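Local coordinates for protein type C neurotoxin (Clostridium botulinum, PDB 3PME) that probably attaches the botulinum C/D mosaic toxin to nerve-cell membranes, as its receptor-binding domain, through ganglioside and phospholipid recognition, at residues 211-214 and 215-219. Sequence-based numbering, arbitrary orientation.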
ATOM      1  N   ASN A 211       1.353   4.457 -16.714  1.00 23.98           N
ATOM      2  CA  ASN A 211       1.884   3.233 -16.118  1.00 22.49           C
ATOM      3  C   ASN A 211       3.387   3.252 -15.856  1.00 27.40           C
ATOM      4  O   ASN A 211       3.868   2.606 -14.925  1.00 25.79           O
ATOM      5  CB  ASN A 211       1.443   2.012 -16.919  1.00 26.49           C
ATOM      6  CG  ASN A 211       0.008   1.624 -16.612  1.00 27.62           C
ATOM      7  OD1 ASN A 211      -0.937   2.095 -17.262  1.00 29.95           O
ATOM      8  ND2 ASN A 211      -0.168   0.791 -15.594  1.00 27.83           N
ATOM      9  N   ILE A 212       4.121   4.008 -16.655  1.00 27.26           N
ATOM     10  CA  ILE A 212       5.540   4.194 -16.390  1.00 28.59           C
ATOM     11  C   ILE A 212       5.740   4.969 -15.088  1.00 26.85           C
ATOM     12  O   ILE A 212       6.575   4.599 -14.262  1.00 28.16           O
ATOM     13  CB  ILE A 212       6.234   4.893 -17.566  1.00 30.20           C
ATOM     14  CG1 ILE A 212       6.263   3.947 -18.767  1.00 32.17           C
ATOM     15  CG2 ILE A 212       7.649   5.296 -17.191  1.00 31.62           C
ATOM     16  CD1 ILE A 212       6.777   4.590 -20.035  1.00 33.12           C
ATOM     17  N   VAL A 213       4.959   6.029 -14.896  1.00 28.41           N
ATOM     18  CA  VAL A 213       5.004   6.779 -13.642  1.00 25.70           C
ATOM     19  C   VAL A 213       4.632   5.878 -12.456  1.00 25.53           C
ATOM     20  O   VAL A 213       5.349   5.821 -11.460  1.00 25.61           O
ATOM     21  CB  VAL A 213       4.097   8.027 -13.683  1.00 25.63           C
ATOM     22  CG1 VAL A 213       4.173   8.797 -12.355  1.00 23.38           C
ATOM     23  CG2 VAL A 213       4.496   8.943 -14.837  1.00 26.44           C
ATOM     24  N   TYR A 214       3.526   5.162 -12.580  1.00 23.01           N
ATOM     25  CA  TYR A 214       3.075   4.218 -11.554  1.00 21.70           C
ATOM     26  C   TYR A 214       4.155   3.209 -11.164  1.00 25.42           C
ATOM     27  O   TYR A 214       4.482   3.056  -9.980  1.00 23.79           O
ATOM     28  CB  TYR A 214       1.825   3.493 -12.056  1.00 22.80           C
ATOM     29  CG  TYR A 214       1.262   2.393 -11.171  1.00 22.61           C
ATOM     30  CD1 TYR A 214       0.931   2.625  -9.835  1.00 21.09           C
ATOM     31  CD2 TYR A 214       0.999   1.133 -11.699  1.00 24.94           C
ATOM     32  CE1 TYR A 214       0.375   1.608  -9.045  1.00 22.00           C
ATOM     33  CE2 TYR A 214       0.458   0.124 -10.931  1.00 24.92           C
ATOM     34  CZ  TYR A 214       0.149   0.361  -9.603  1.00 22.25           C
ATOM     35  OH  TYR A 214      -0.401  -0.654  -8.857  1.00 27.16           O
ATOM     36  N   GLU A 215       4.720   2.518 -12.147  1.00 26.49           N
ATOM     37  CA  GLU A 215       5.691   1.470 -11.824  1.00 30.02           C
ATOM     38  C   GLU A 215       6.998   2.034 -11.267  1.00 29.25           C
ATOM     39  O   GLU A 215       7.657   1.406 -10.423  1.00 29.49           O
ATOM     40  CB  GLU A 215       5.936   0.564 -13.027  1.00 34.38           C
ATOM     41  CG  GLU A 215       4.680  -0.156 -13.470  1.00 36.42           C
ATOM     42  CD  GLU A 215       4.940  -1.579 -13.913  1.00 47.60           C
ATOM     43  OE1 GLU A 215       6.029  -2.111 -13.611  1.00 53.63           O
ATOM     44  OE2 GLU A 215       4.048  -2.169 -14.555  1.00 52.13           O
ATOM     45  N   GLY A 216       7.367   3.224 -11.721  1.00 25.28           N
ATOM     46  CA  GLY A 216       8.542   3.888 -11.198  1.00 28.19           C
ATOM     47  C   GLY A 216       8.352   4.162  -9.722  1.00 29.26           C
ATOM     48  O   GLY A 216       9.223   3.873  -8.898  1.00 32.69           O
ATOM     49  N   GLN A 217       7.181   4.681  -9.379  1.00 22.49           N
ATOM     50  CA  GLN A 217       6.950   5.211  -8.043  1.00 22.42           C
ATOM     51  C   GLN A 217       6.471   4.174  -7.032  1.00 19.89           C
ATOM     52  O   GLN A 217       6.454   4.446  -5.830  1.00 24.27           O
ATOM     53  CB  GLN A 217       5.973   6.381  -8.109  1.00 22.47           C
ATOM     54  CG  GLN A 217       6.539   7.592  -8.858  1.00 21.51           C
ATOM     55  CD  GLN A 217       5.539   8.716  -8.961  1.00 20.95           C
ATOM     56  OE1 GLN A 217       4.374   8.552  -8.610  1.00 19.37           O
ATOM     57  NE2 GLN A 217       5.993   9.871  -9.424  1.00 23.89           N
ATOM     58  N   ILE A 218       6.092   2.991  -7.500  1.00 22.47           N
ATOM     59  CA  ILE A 218       5.667   1.953  -6.558  1.00 22.37           C
ATOM     60  C   ILE A 218       6.861   1.324  -5.846  1.00 22.96           C
ATOM     61  O   ILE A 218       6.690   0.691  -4.806  1.00 23.20           O
ATOM     62  CB  ILE A 218       4.791   0.875  -7.212  1.00 24.49           C
ATOM     63  CG1 ILE A 218       3.940   0.164  -6.149  1.00 22.37           C
ATOM     64  CG2 ILE A 218       5.641  -0.098  -8.001  1.00 25.61           C
ATOM     65  CD1 ILE A 218       2.790  -0.680  -6.711  1.00 26.28           C
ATOM     66  N   LEU A 219       8.059   1.533  -6.394  1.00 23.10           N
ATOM     67  CA  LEU A 219       9.303   0.960  -5.855  1.00 22.88           C
ATOM     68  C   LEU A 219       9.248  -0.555  -5.863  1.00 23.13           C
ATOM     69  O   LEU A 219       9.084  -1.200  -4.823  1.00 22.58           O
ATOM     70  CB  LEU A 219       9.611   1.483  -4.451  1.00 21.94           C
ATOM     71  CG  LEU A 219       9.617   2.993  -4.235  1.00 25.14           C
ATOM     72  CD1 LEU A 219      10.124   3.292  -2.827  1.00 25.50           C
ATOM     73  CD2 LEU A 219      10.483   3.705  -5.270  1.00 26.35           C
TER
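The phenol ring of Y214 meets the tip of I218 obliquely: I218 CD1 sits 3.8 Å from Y214 OH and 4.1 Å from Y214 CZ. Both side chains leave the helix in the same direction, alongside each other and one turn apart; Y214 sets CG anti to its backbone N (chi1 176°), which carries the ring forward along the helix. From outside the helix, W74 meets the Y214 ring with the planes about 25° apart. V213 CG1 lies over one face of the second flat group, the Q217 carboxamide, 3.6 Å from Q217 NE2 and 3.7 Å from Q217 CD, while Q217 OE1 accepts a hydrogen bond from W74 NE1; F142 touches both V213 and Q217. Beneath, the backbone bond from E215 N to N211 O is nearly straight (2.9 Å, N-H...O 165°), and the next ones bend progressively: Y214 O receives weak bonds from both Q217 N and I218 N. L219 then turns to positive phi, and K224 NZ donates hydrogen bonds to the carbonyls of I218 and L219. This last turn of helix 207-218 packs on the jelly-roll sheet of the lectin-like half, where the chain passes toward the beta-trefoil half of the receptor-binding domain.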